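Local coordinates for protein Non-sulfated chondroitin lyase E66 (Autographa californica nucleopolyhedrovirus, PDB 3VSN) that cleaves non-sulfated chondroitin as a polysaccharide lyase of the viral envelope and is essential for oral infection of the insect host, at residues 324-329 and 341-346; 364-369 and 453-458; 416-421 and 591-596; 427-432 and 443-448. All blocks are in the same frame, centred on the assembly; numbering follows the deposited sequence.

All four contacts are largely buried and lie within the beta-rich part of the chain. Interaction 4 pairs two neighbouring strands of a seven-stranded antiparallel sheet through backbone hydrogen bonds. Interactions 2 and 3 leave that sheet by its two faces: 364-369 packs over one through arginine, methionine and tyrosine side chains, 591-596 over the other through small apolar groups, and neither has a hydrogen bond between its segments. Interaction 1 is the most charged and comes nearest the catalytic residues. It touches interaction 3 at Thr417, whose O accepts from Lys326 NZ and whose OG1 gives a hydrogen bond to Val342 O, and packs on interaction 4 through Leu328 and Val342.

Interaction 1 (324-329 and 341-346)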
loop_
_atom_site.group_PDB
_atom_site.type_symbol
_atom_site.label_atom_id
_atom_site.label_comp_id
_atom_site.label_asym_id
_atom_site.label_seq_id
_atom_site.Cartn_x
_atom_site.Cartn_y
_atom_site.Cartn_z
ATOM N N TYR A 324 14.594 -6.960 2.903
ATOM C CA TYR A 324 15.496 -5.824 2.709
ATOM C C TYR A 324 14.788 -4.481 2.885
ATOM O O TYR A 324 15.329 -3.560 3.501
ATOM C CB TYR A 324 16.112 -5.868 1.313
ATOM C CG TYR A 324 17.257 -6.839 1.158
ATOM C CD1 TYR A 324 18.540 -6.507 1.595
ATOM C CD2 TYR A 324 17.066 -8.077 0.544
ATOM C CE1 TYR A 324 19.599 -7.388 1.440
ATOM C CE2 TYR A 324 18.118 -8.966 0.384
ATOM C CZ TYR A 324 19.381 -8.617 0.832
ATOM O OH TYR A 324 20.428 -9.495 0.672
ATOM N N SER A 325 13.587 -4.375 2.320
ATOM C CA SER A 325 12.806 -3.136 2.346
ATOM C C SER A 325 12.038 -2.983 3.655
ATOM O O SER A 325 11.589 -1.883 3.993
ATOM C CB SER A 325 11.841 -3.097 1.161
ATOM O OG SER A 325 12.549 -3.166 -0.066
ATOM N N LYS A 326 11.897 -4.101 4.375
ATOM C CA LYS A 326 11.337 -4.164 5.741
ATOM C C LYS A 326 9.815 -4.007 5.803
ATOM O O LYS A 326 9.300 -3.022 6.334
ATOM C CB LYS A 326 12.038 -3.184 6.711
ATOM C CG LYS A 326 13.566 -3.146 6.627
ATOM C CD LYS A 326 14.202 -4.516 6.819
ATOM C CE LYS A 326 15.719 -4.431 6.774
ATOM N NZ LYS A 326 16.373 -5.752 6.997
ATOM N N VAL A 327 9.102 -4.985 5.253
ATOM C CA VAL A 327 7.646 -5.039 5.363
ATOM C C VAL A 327 7.243 -6.472 5.702
ATOM O O VAL A 327 7.710 -7.420 5.069
ATOM C CB VAL A 327 6.933 -4.573 4.062
ATOM C CG1 VAL A 327 5.419 -4.653 4.211
ATOM C CG2 VAL A 327 7.337 -3.151 3.693
ATOM N N LEU A 328 6.409 -6.619 6.729
ATOM C CA LEU A 328 5.783 -7.893 7.060
ATOM C C LEU A 328 4.275 -7.727 6.950
ATOM O O LEU A 328 3.703 -6.824 7.559
ATOM C CB LEU A 328 6.163 -8.338 8.479
ATOM C CG LEU A 328 5.418 -9.544 9.075
ATOM C CD1 LEU A 328 5.767 -10.836 8.341
ATOM C CD2 LEU A 328 5.718 -9.688 10.563
ATOM N N THR A 329 3.636 -8.605 6.184
ATOM C CA THR A 329 2.213 -8.480 5.904
ATOM C C THR A 329 1.530 -9.837 5.996
ATOM O O THR A 329 2.038 -10.833 5.485
ATOM C CB THR A 329 1.992 -7.853 4.512
ATOM O OG1 THR A 329 2.521 -6.520 4.509
ATOM C CG2 THR A 329 0.506 -7.799 4.149
ATOM N N GLY A 341 8.806 -1.798 8.700
ATOM C CA GLY A 341 9.986 -1.731 9.548
ATOM C C GLY A 341 10.824 -0.509 9.226
ATOM O O GLY A 341 10.361 0.422 8.557
ATOM N N VAL A 342 12.060 -0.508 9.711
ATOM C CA VAL A 342 12.949 0.635 9.555
ATOM C C VAL A 342 14.331 0.140 9.130
ATOM O O VAL A 342 14.884 -0.783 9.737
ATOM C CB VAL A 342 13.043 1.456 10.872
ATOM C CG1 VAL A 342 13.820 2.747 10.666
ATOM C CG2 VAL A 342 11.659 1.783 11.422
ATOM N N THR A 343 14.869 0.733 8.070
ATOM C CA THR A 343 16.260 0.507 7.677
ATOM C C THR A 343 16.910 1.855 7.382
ATOM O O THR A 343 16.264 2.753 6.842
ATOM C CB THR A 343 16.402 -0.444 6.455
ATOM O OG1 THR A 343 17.769 -0.468 6.016
ATOM C CG2 THR A 343 15.508 -0.001 5.284
ATOM N N ASN A 344 18.182 1.999 7.747
ATOM C CA ASN A 344 18.944 3.205 7.409
ATOM C C ASN A 344 19.038 3.466 5.895
ATOM O O ASN A 344 19.348 4.582 5.476
ATOM C CB ASN A 344 20.346 3.142 8.021
ATOM C CG ASN A 344 21.081 1.865 7.660
ATOM O OD1 ASN A 344 21.176 0.945 8.470
ATOM N ND2 ASN A 344 21.581 1.793 6.434
ATOM N N ARG A 345 18.765 2.440 5.089
ATOM C CA ARG A 345 18.779 2.555 3.621
ATOM C C ARG A 345 17.576 3.295 3.022
ATOM O O ARG A 345 17.644 3.770 1.885
ATOM C CB ARG A 345 18.859 1.171 2.976
ATOM C CG ARG A 345 20.202 0.473 3.110
ATOM C CD ARG A 345 20.231 -0.784 2.250
ATOM N NE ARG A 345 19.164 -1.712 2.619
ATOM C CZ ARG A 345 19.285 -2.672 3.531
ATOM N NH1 ARG A 345 20.435 -2.849 4.173
ATOM N NH2 ARG A 345 18.252 -3.457 3.801
ATOM N N LEU A 346 16.474 3.370 3.765
ATOM C CA LEU A 346 15.240 3.952 3.234
ATOM C C LEU A 346 14.645 4.994 4.171
ATOM O O LEU A 346 14.808 4.906 5.390
ATOM C CB LEU A 346 14.203 2.857 2.935
ATOM C CG LEU A 346 14.539 1.812 1.858
ATOM C CD1 LEU A 346 13.550 0.653 1.901
ATOM C CD2 LEU A 346 14.578 2.433 0.464
#
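Arg345 reaches Tyr324 with one nitrogen, NH2, which comes up to the edge of the phenol ring near its plane, 3.8 Å from CD1. The guanidinium is turned 64° from that ring, and the same NH2 gives a hydrogen bond to the backbone O of Tyr324 at 2.9 Å, rather bent at 143°. A turn in the arginine chain at chi3 (-58°) swings the guanidinium back over its own segment, where one face lies above Thr343 OG1. That hydroxyl accepts from Arg345 N in an ST turn, within the type I turn from Thr343 to Leu346.

Lys326 crosses Thr343 at about a right angle, its CG 3.9 Å from Thr343 CB. Its chain bends once, at chi2, and then runs straight, bringing CE within 4.0 Å of Arg345 NH2. On the Ser325 side, Leu346 CD1 lies 3.8 Å from Ser325 O. At the far end the backbone closes the contact: Gly341 N donates to Lys326 O at 2.7 Å. Lys326 and Val327 both face Ala322 in a G1 beta bulge at the start of strand 327-331, and the lysine CB packs against Gly341, where there is no side chain in the way.

The side chain of Leu346 is about 10 Å from those of His246 and Glu350. Lys326 NZ also bonds to the backbone O of Asp323 and Thr417. Glu608 OE2 forms salt bridges to both cations and draws them together, consistent with Lys326 NZ lying only 4.4 Å from Arg345 NH2: one carboxylate is shared by two positive groups.

Interaction 2 (364-369 and 453-458)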
loop_
_atom_site.group_PDB
_atom_site.type_symbol
_atom_site.label_atom_id
_atom_site.label_comp_id
_atom_site.label_asym_id
_atom_site.label_seq_id
_atom_site.Cartn_x
_atom_site.Cartn_y
_atom_site.Cartn_z
ATOM N N MET A 364 5.033 3.619 13.380
ATOM C CA MET A 364 4.601 2.950 14.605
ATOM C C MET A 364 3.228 2.280 14.549
ATOM O O MET A 364 2.750 1.781 15.568
ATOM C CB MET A 364 4.680 3.922 15.789
ATOM C CG MET A 364 6.101 4.260 16.208
ATOM S SD MET A 364 6.168 5.450 17.560
ATOM C CE MET A 364 5.926 6.989 16.675
ATOM N N ALA A 365 2.592 2.259 13.375
ATOM C CA ALA A 365 1.324 1.532 13.232
ATOM C C ALA A 365 1.554 0.047 13.499
ATOM O O ALA A 365 2.367 -0.593 12.829
ATOM C CB ALA A 365 0.717 1.738 11.850
ATOM N N ARG A 366 0.856 -0.476 14.503
ATOM C CA ARG A 366 0.904 -1.891 14.864
ATOM C C ARG A 366 -0.531 -2.348 15.067
ATOM O O ARG A 366 -1.034 -2.392 16.192
ATOM C CB ARG A 366 1.729 -2.106 16.143
ATOM C CG ARG A 366 3.147 -1.548 16.100
ATOM C CD ARG A 366 4.032 -2.329 15.142
ATOM N NE ARG A 366 5.436 -1.939 15.260
ATOM C CZ ARG A 366 6.019 -0.993 14.528
ATOM N NH1 ARG A 366 5.326 -0.319 13.614
ATOM N NH2 ARG A 366 7.302 -0.716 14.715
ATOM N N ARG A 367 -1.189 -2.668 13.959
ATOM C CA ARG A 367 -2.639 -2.825 13.936
ATOM C C ARG A 367 -3.060 -3.965 13.011
ATOM O O ARG A 367 -2.415 -4.231 11.988
ATOM C CB ARG A 367 -3.290 -1.495 13.504
ATOM C CG ARG A 367 -4.787 -1.542 13.221
ATOM C CD ARG A 367 -5.647 -1.679 14.473
ATOM N NE ARG A 367 -7.045 -1.892 14.099
ATOM C CZ ARG A 367 -7.923 -0.922 13.847
ATOM N NH1 ARG A 367 -7.567 0.355 13.948
ATOM N NH2 ARG A 367 -9.168 -1.230 13.496
ATOM N N ILE A 368 -4.120 -4.658 13.405
ATOM C CA ILE A 368 -4.804 -5.587 12.524
ATOM C C ILE A 368 -6.187 -5.013 12.243
ATOM O O ILE A 368 -6.797 -4.382 13.114
ATOM C CB ILE A 368 -4.890 -7.016 13.112
ATOM C CG1 ILE A 368 -5.703 -7.044 14.420
ATOM C CG2 ILE A 368 -3.490 -7.582 13.308
ATOM C CD1 ILE A 368 -5.828 -8.418 15.057
ATOM N N TRP A 369 -6.652 -5.198 11.015
ATOM C CA TRP A 369 -7.967 -4.736 10.624
ATOM C C TRP A 369 -8.813 -5.918 10.277
ATOM O O TRP A 369 -8.455 -6.714 9.408
ATOM C CB TRP A 369 -7.875 -3.788 9.435
ATOM C CG TRP A 369 -7.250 -2.450 9.749
ATOM C CD1 TRP A 369 -7.889 -1.299 10.201
ATOM C CD2 TRP A 369 -5.833 -2.072 9.626
ATOM N NE1 TRP A 369 -6.993 -0.271 10.365
ATOM C CE2 TRP A 369 -5.747 -0.662 10.034
ATOM C CE3 TRP A 369 -4.673 -2.732 9.237
ATOM C CZ2 TRP A 369 -4.543 0.031 10.045
ATOM C CZ3 TRP A 369 -3.465 -2.023 9.248
ATOM C CH2 TRP A 369 -3.404 -0.675 9.645
ATOM N N MET A 453 -2.415 -10.384 17.205
ATOM C CA MET A 453 -1.147 -9.696 17.053
ATOM C C MET A 453 -0.620 -9.331 18.430
ATOM O O MET A 453 -1.330 -8.709 19.216
ATOM C CB MET A 453 -1.331 -8.421 16.221
ATOM C CG MET A 453 -0.043 -7.650 15.957
ATOM S SD MET A 453 -0.315 -5.881 15.702
ATOM C CE MET A 453 -0.587 -5.365 17.401
ATOM N N PHE A 454 0.619 -9.726 18.703
ATOM C CA PHE A 454 1.334 -9.361 19.920
ATOM C C PHE A 454 2.265 -8.191 19.602
ATOM O O PHE A 454 2.917 -8.185 18.559
ATOM C CB PHE A 454 2.131 -10.579 20.411
ATOM C CG PHE A 454 3.212 -10.261 21.409
ATOM C CD1 PHE A 454 4.521 -10.005 20.988
ATOM C CD2 PHE A 454 2.937 -10.261 22.771
ATOM C CE1 PHE A 454 5.523 -9.737 21.908
ATOM C CE2 PHE A 454 3.934 -9.995 23.694
ATOM C CZ PHE A 454 5.228 -9.731 23.266
ATOM N N GLN A 455 2.308 -7.201 20.491
ATOM C CA GLN A 455 3.208 -6.057 20.342
ATOM C C GLN A 455 3.913 -5.749 21.656
ATOM O O GLN A 455 3.265 -5.529 22.678
ATOM C CB GLN A 455 2.455 -4.811 19.846
ATOM C CG GLN A 455 3.297 -3.528 19.807
ATOM C CD GLN A 455 4.448 -3.587 18.809
ATOM O OE1 GLN A 455 4.332 -4.201 17.751
ATOM N NE2 GLN A 455 5.565 -2.940 19.145
ATOM N N LEU A 456 5.242 -5.751 21.620
ATOM C CA LEU A 456 6.046 -5.311 22.750
ATOM C C LEU A 456 6.998 -4.213 22.294
ATOM O O LEU A 456 7.760 -4.408 21.354
ATOM C CB LEU A 456 6.848 -6.478 23.349
ATOM C CG LEU A 456 7.967 -6.133 24.351
ATOM C CD1 LEU A 456 7.413 -5.530 25.639
ATOM C CD2 LEU A 456 8.832 -7.347 24.663
ATOM N N TYR A 457 6.937 -3.059 22.951
ATOM C CA TYR A 457 7.986 -2.062 22.818
ATOM C C TYR A 457 8.794 -2.104 24.099
ATOM O O TYR A 457 8.222 -2.131 25.189
ATOM C CB TYR A 457 7.415 -0.651 22.690
ATOM C CG TYR A 457 6.817 -0.242 21.363
ATOM C CD1 TYR A 457 7.618 -0.020 20.235
ATOM C CD2 TYR A 457 5.453 0.011 21.257
ATOM C CE1 TYR A 457 7.060 0.404 19.031
ATOM C CE2 TYR A 457 4.887 0.430 20.066
ATOM C CZ TYR A 457 5.690 0.627 18.956
ATOM O OH TYR A 457 5.109 1.045 17.773
ATOM N N TYR A 458 10.118 -2.113 23.973
ATOM C CA TYR A 458 10.982 -1.906 25.133
ATOM C C TYR A 458 12.128 -0.974 24.762
ATOM O O TYR A 458 12.353 -0.699 23.579
ATOM C CB TYR A 458 11.482 -3.236 25.711
ATOM C CG TYR A 458 12.434 -4.006 24.818
ATOM C CD1 TYR A 458 11.958 -4.945 23.902
ATOM C CD2 TYR A 458 13.813 -3.811 24.909
ATOM C CE1 TYR A 458 12.832 -5.664 23.095
ATOM C CE2 TYR A 458 14.691 -4.518 24.102
ATOM C CZ TYR A 458 14.198 -5.444 23.197
ATOM O OH TYR A 458 15.069 -6.146 22.395
#
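Gln455 and Arg366 meet at the hydroxyl of Ser444, whose OG is gripped by both Gln455 NE2 and Arg366 NE. The amide and the guanidinium, with planes 70° apart, thus share one oxygen on the next strand, and no hydrogen bond joins the two residues directly. Gln455 OE1 only packs on the arginine: it sits 3.2 Å from Arg366 CD, at the edge of the guanidinium near its plane, and accepts from Thr446 OG1. Arg366 bends sharply at chi2 (-69°), which doubles the chain back and lets NH1 donate to Ala365 O at 3.1 Å in a nearly straight bond (166°). That donor stands well above the carbonyl plane, though the oxygen is in the plane of the guanidinium.

One face of the guanidinium is covered by Tyr457 OH, above its centre. The same hydroxyl lies 3.5 Å from Met364 CB and is hydrogen-bonded to Gly388 O; the phenol ring in turn has Gln455 NE2 over one face. Here the edge strand 367-370 of a four-stranded antiparallel sheet, together with the residues that lead into it, meets strand 452-461 of the seven-stranded sheet. The segments run roughly antiparallel, yet side chains rather than backbone bonds fill the interval between them.

Met453 stretches across that interval and turns at its last torsion, placing CE 3.2 Å from Arg366 O, an oxygen that also bonds to Tyr554 OH. Farther along, Ile368 and Met453 slide past each other in opposite directions, Ile368 CG2 lying 3.7 Å from Met453 CB.

Interaction 3 (416-421 and 591-596); sequences QTAIAK and PWVMVK
Val593 holds CG1 between its backbone N and carbonyl carbon (chi1 70°), and this rotation aims the methyl at the 416-421 strand. There CG1 comes between two alanines: it is 3.6 Å from Ala418 CB and 3.9 Å from Ala420 CB, one methyl touching two. Val595 takes the other setting, with CG1 trans to the backbone N (177°), which leaves CG2 to make the contact. CG2 lies 3.5 Å from Ala420 O and 4.1 Å from Ala420 CB.

Ala420 CB is thus flanked by a methyl from each valine, and it also looks down on the backbone of Met594, 4.2 Å from its CA. At the other end Ala418 CB reaches Pro591 O at 4.0 Å. No hydrogen bond crosses between the segments; the backbones bond within their own sheets, Ala418 with Leu429 and Val593 with Met604. Alanines opposite valines allow a close approach, the strand axes coming to 5.9 Å with their directions only 10° apart.

Strand 414-421 is an outermost strand of one antiparallel sheet and 592-597 a central strand of another, so their apolar faces meet as in an aligned beta-sandwich.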
loop_
_atom_site.group_PDB
_atom_site.type_symbol
_atom_site.label_atom_id
_atom_site.label_comp_id
_atom_site.label_asym_id
_atom_site.label_seq_id
_atom_site.Cartn_x
_atom_site.Cartn_y
_atom_site.Cartn_z
ATOM N N GLN A 416 17.462 -0.891 11.992
ATOM C CA GLN A 416 17.834 -2.297 11.829
ATOM C C GLN A 416 16.600 -3.135 12.108
ATOM O O GLN A 416 16.005 -3.023 13.183
ATOM C CB GLN A 416 18.956 -2.701 12.797
ATOM C CG GLN A 416 20.213 -1.840 12.750
ATOM C CD GLN A 416 21.015 -2.000 11.468
ATOM O OE1 GLN A 416 21.038 -3.070 10.849
ATOM N NE2 GLN A 416 21.692 -0.937 11.072
ATOM N N THR A 417 16.216 -3.965 11.141
ATOM C CA THR A 417 14.971 -4.728 11.223
ATOM C C THR A 417 15.165 -6.174 10.766
ATOM O O THR A 417 15.787 -6.432 9.734
ATOM C CB THR A 417 13.846 -4.057 10.393
ATOM O OG1 THR A 417 13.517 -2.788 10.969
ATOM C CG2 THR A 417 12.585 -4.912 10.363
ATOM N N ALA A 418 14.629 -7.106 11.546
ATOM C CA ALA A 418 14.625 -8.514 11.168
ATOM C C ALA A 418 13.198 -9.034 11.070
ATOM O O ALA A 418 12.315 -8.607 11.819
ATOM C CB ALA A 418 15.427 -9.345 12.159
ATOM N N ILE A 419 12.985 -9.955 10.136
ATOM C CA ILE A 419 11.673 -10.563 9.923
ATOM C C ILE A 419 11.829 -12.079 9.807
ATOM O O ILE A 419 12.733 -12.563 9.128
ATOM C CB ILE A 419 10.975 -10.005 8.659
ATOM C CG1 ILE A 419 10.819 -8.481 8.745
ATOM C CG2 ILE A 419 9.606 -10.654 8.467
ATOM C CD1 ILE A 419 10.473 -7.804 7.427
ATOM N N ALA A 420 10.962 -12.823 10.490
ATOM C CA ALA A 420 10.913 -14.274 10.347
ATOM C C ALA A 420 9.464 -14.695 10.213
ATOM O O ALA A 420 8.607 -14.209 10.948
ATOM C CB ALA A 420 11.560 -14.963 11.542
ATOM N N LYS A 421 9.183 -15.589 9.270
ATOM C CA LYS A 421 7.810 -16.044 9.067
ATOM C C LYS A 421 7.713 -17.540 8.799
ATOM O O LYS A 421 8.651 -18.165 8.293
ATOM C CB LYS A 421 7.131 -15.254 7.936
ATOM C CG LYS A 421 7.703 -15.536 6.550
ATOM C CD LYS A 421 6.938 -14.796 5.466
ATOM C CE LYS A 421 7.327 -15.284 4.078
ATOM N NZ LYS A 421 8.730 -14.921 3.728
ATOM N N PRO A 591 20.092 -9.214 18.092
ATOM C CA PRO A 591 19.541 -8.885 16.768
ATOM C C PRO A 591 18.709 -9.972 16.076
ATOM O O PRO A 591 18.194 -9.741 14.974
ATOM C CB PRO A 591 20.803 -8.601 15.947
ATOM C CG PRO A 591 21.817 -9.528 16.526
ATOM C CD PRO A 591 21.513 -9.613 18.001
ATOM N N TRP A 592 18.582 -11.134 16.710
ATOM C CA TRP A 592 17.905 -12.277 16.100
ATOM C C TRP A 592 16.429 -12.315 16.369
ATOM O O TRP A 592 15.969 -11.919 17.439
ATOM C CB TRP A 592 18.568 -13.577 16.545
ATOM C CG TRP A 592 19.955 -13.708 15.975
ATOM C CD1 TRP A 592 21.168 -13.409 16.595
ATOM C CD2 TRP A 592 20.315 -14.136 14.620
ATOM N NE1 TRP A 592 22.220 -13.630 15.744
ATOM C CE2 TRP A 592 21.778 -14.071 14.543
ATOM C CE3 TRP A 592 19.597 -14.567 13.509
ATOM C CZ2 TRP A 592 22.469 -14.422 13.389
ATOM C CZ3 TRP A 592 20.303 -14.915 12.352
ATOM C CH2 TRP A 592 21.706 -14.847 12.296
ATOM N N VAL A 593 15.676 -12.782 15.379
ATOM C CA VAL A 593 14.259 -13.085 15.555
ATOM C C VAL A 593 14.002 -14.480 14.982
ATOM O O VAL A 593 14.641 -14.879 14.001
ATOM C CB VAL A 593 13.339 -12.006 14.915
ATOM C CG1 VAL A 593 13.402 -12.038 13.391
ATOM C CG2 VAL A 593 11.898 -12.162 15.391
ATOM N N MET A 594 13.085 -15.216 15.605
ATOM C CA MET A 594 12.794 -16.592 15.213
ATOM C C MET A 594 11.315 -16.896 15.381
ATOM O O MET A 594 10.690 -16.434 16.340
ATOM C CB MET A 594 13.608 -17.575 16.069
ATOM C CG MET A 594 13.413 -19.042 15.700
ATOM S SD MET A 594 13.700 -20.183 17.074
ATOM C CE MET A 594 12.121 -20.069 17.903
ATOM N N VAL A 595 10.764 -17.670 14.449
ATOM C CA VAL A 595 9.406 -18.192 14.569
ATOM C C VAL A 595 9.429 -19.688 14.289
ATOM O O VAL A 595 10.074 -20.134 13.340
ATOM C CB VAL A 595 8.421 -17.489 13.604
ATOM C CG1 VAL A 595 7.030 -18.112 13.697
ATOM C CG2 VAL A 595 8.341 -16.002 13.919
ATOM N N LYS A 596 8.732 -20.453 15.128
ATOM C CA LYS A 596 8.612 -21.901 14.960
ATOM C C LYS A 596 7.146 -22.284 14.863
ATOM O O LYS A 596 6.338 -21.901 15.712
ATOM C CB LYS A 596 9.281 -22.644 16.127
ATOM C CG LYS A 596 9.021 -24.144 16.154
ATOM C CD LYS A 596 9.815 -24.842 17.246
ATOM C CE LYS A 596 9.315 -26.262 17.465
ATOM N NZ LYS A 596 8.049 -26.302 18.251
#

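Interaction 4 (427-432 and 443-448)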
loop_
_atom_site.group_PDB
_atom_site.type_symbol
_atom_site.label_atom_id
_atom_site.label_comp_id
_atom_site.label_asym_id
_atom_site.label_seq_id
_atom_site.Cartn_x
_atom_site.Cartn_y
_atom_site.Cartn_z
ATOM N N ALA A 427 6.916 -12.707 12.536
ATOM C CA ALA A 427 7.419 -11.784 13.546
ATOM C C ALA A 427 8.335 -10.746 12.918
ATOM O O ALA A 427 9.064 -11.040 11.969
ATOM C CB ALA A 427 8.156 -12.539 14.643
ATOM N N ILE A 428 8.300 -9.535 13.463
ATOM C CA ILE A 428 9.170 -8.462 12.999
ATOM C C ILE A 428 9.803 -7.754 14.195
ATOM O O ILE A 428 9.124 -7.434 15.169
ATOM C CB ILE A 428 8.437 -7.491 12.034
ATOM C CG1 ILE A 428 9.378 -6.380 11.545
ATOM C CG2 ILE A 428 7.162 -6.929 12.658
ATOM C CD1 ILE A 428 8.876 -5.654 10.313
ATOM N N LEU A 429 11.116 -7.556 14.116
ATOM C CA LEU A 429 11.906 -6.983 15.197
ATOM C C LEU A 429 12.589 -5.733 14.672
ATOM O O LEU A 429 13.405 -5.813 13.751
ATOM C CB LEU A 429 12.953 -7.994 15.676
ATOM C CG LEU A 429 13.952 -7.551 16.750
ATOM C CD1 LEU A 429 13.246 -7.098 18.019
ATOM C CD2 LEU A 429 14.938 -8.676 17.044
ATOM N N VAL A 430 12.246 -4.587 15.257
ATOM C CA VAL A 430 12.716 -3.292 14.774
ATOM C C VAL A 430 13.503 -2.566 15.861
ATOM O O VAL A 430 13.054 -2.472 17.003
ATOM C CB VAL A 430 11.541 -2.386 14.329
ATOM C CG1 VAL A 430 12.051 -1.030 13.846
ATOM C CG2 VAL A 430 10.703 -3.061 13.248
ATOM N N TYR A 431 14.678 -2.071 15.488
ATOM C CA TYR A 431 15.447 -1.150 16.315
ATOM C C TYR A 431 15.548 0.125 15.504
ATOM O O TYR A 431 16.102 0.126 14.400
ATOM C CB TYR A 431 16.837 -1.727 16.601
ATOM C CG TYR A 431 17.786 -0.859 17.424
ATOM C CD1 TYR A 431 17.312 0.103 18.327
ATOM C CD2 TYR A 431 19.167 -1.043 17.327
ATOM C CE1 TYR A 431 18.192 0.874 19.081
ATOM C CE2 TYR A 431 20.052 -0.283 18.077
ATOM C CZ TYR A 431 19.562 0.671 18.951
ATOM O OH TYR A 431 20.450 1.420 19.689
ATOM N N ALA A 432 14.986 1.202 16.041
ATOM C CA ALA A 432 14.907 2.458 15.311
ATOM C C ALA A 432 15.197 3.656 16.203
ATOM O O ALA A 432 14.939 3.622 17.410
ATOM C CB ALA A 432 13.541 2.597 14.661
ATOM N N LYS A 443 12.980 -0.512 20.741
ATOM C CA LYS A 443 13.013 -1.860 20.193
ATOM C C LYS A 443 11.562 -2.314 20.107
ATOM O O LYS A 443 10.815 -2.196 21.078
ATOM C CB LYS A 443 13.828 -2.793 21.088
ATOM C CG LYS A 443 15.324 -2.493 21.133
ATOM C CD LYS A 443 16.111 -3.386 20.183
ATOM C CE LYS A 443 17.586 -3.003 20.108
ATOM N NZ LYS A 443 18.360 -3.259 21.357
ATOM N N SER A 444 11.159 -2.802 18.937
ATOM C CA SER A 444 9.766 -3.160 18.690
ATOM C C SER A 444 9.670 -4.617 18.266
ATOM O O SER A 444 10.350 -5.038 17.329
ATOM C CB SER A 444 9.166 -2.249 17.612
ATOM O OG SER A 444 7.862 -2.670 17.243
ATOM N N CYS A 445 8.822 -5.373 18.965
ATOM C CA CYS A 445 8.602 -6.787 18.688
ATOM C C CYS A 445 7.140 -6.987 18.318
ATOM O O CYS A 445 6.260 -6.741 19.141
ATOM C CB CYS A 445 8.911 -7.629 19.930
ATOM S SG CYS A 445 10.560 -7.423 20.638
ATOM N N THR A 446 6.874 -7.427 17.093
ATOM C CA THR A 446 5.498 -7.702 16.675
ATOM C C THR A 446 5.370 -9.140 16.193
ATOM O O THR A 446 6.232 -9.625 15.471
ATOM C CB THR A 446 5.038 -6.755 15.547
ATOM O OG1 THR A 446 5.508 -5.428 15.804
ATOM C CG2 THR A 446 3.515 -6.742 15.428
ATOM N N LEU A 447 4.297 -9.815 16.601
ATOM C CA LEU A 447 3.997 -11.148 16.093
ATOM C C LEU A 447 2.558 -11.221 15.589
ATOM O O LEU A 447 1.622 -10.943 16.344
ATOM C CB LEU A 447 4.249 -12.212 17.174
ATOM C CG LEU A 447 3.911 -13.667 16.827
ATOM C CD1 LEU A 447 4.886 -14.237 15.803
ATOM C CD2 LEU A 447 3.894 -14.521 18.088
ATOM N N PHE A 448 2.394 -11.586 14.317
ATOM C CA PHE A 448 1.073 -11.859 13.740
ATOM C C PHE A 448 0.828 -13.367 13.738
ATOM O O PHE A 448 1.727 -14.145 13.405
ATOM C CB PHE A 448 0.962 -11.339 12.297
ATOM C CG PHE A 448 1.017 -9.837 12.162
ATOM C CD1 PHE A 448 -0.030 -9.037 12.608
ATOM C CD2 PHE A 448 2.104 -9.226 11.542
ATOM C CE1 PHE A 448 0.020 -7.656 12.468
ATOM C CE2 PHE A 448 2.159 -7.843 11.395
ATOM C CZ PHE A 448 1.117 -7.056 11.865
HETATM O O HOH W 1 8.030 -4.644 15.391
#
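Ser444 and Val430 bond to each other through both backbone groups, Ser444 N giving to Val430 O at 2.7 Å and Val430 N to Ser444 O at 2.8 Å. Two residues along, Ile428 and Thr446 form the next hydrogen-bonded pair. A water adds a further link: it donates to Ile428 O and to Thr446 OG1 (2.7 Å), and is hydrogen-bonded to Ser444 OG as well. Both hydroxyls face Gln455 of strand 452-461.

On the face that carries Tyr431 and Lys443, the lysine lies over the phenol ring. Lys443 CE is 3.6 Å from the centroid of the Tyr431 ring in a CH-pi contact, and a bend at chi4 (68°) carries NZ to 4.5 Å above it, almost on the normal, as a cation-pi pair. The ammonium also forms a salt bridge to Glu574. Farther along this face, Leu429 CD1 touches Cys445 SG at 3.8 Å. On the other face, which carries Ile428, Val430, Ser444 and Thr446, Ile428 CG2 meets Thr446 CB at 3.6 Å, the two side chains lying side by side.

Regular alternation of hydrogen-bonded and non-hydrogen-bonded pairs, with strand directions 167° apart, marks an antiparallel beta hairpin, here strands 426-434 and 440-449 of the seven-stranded sheet.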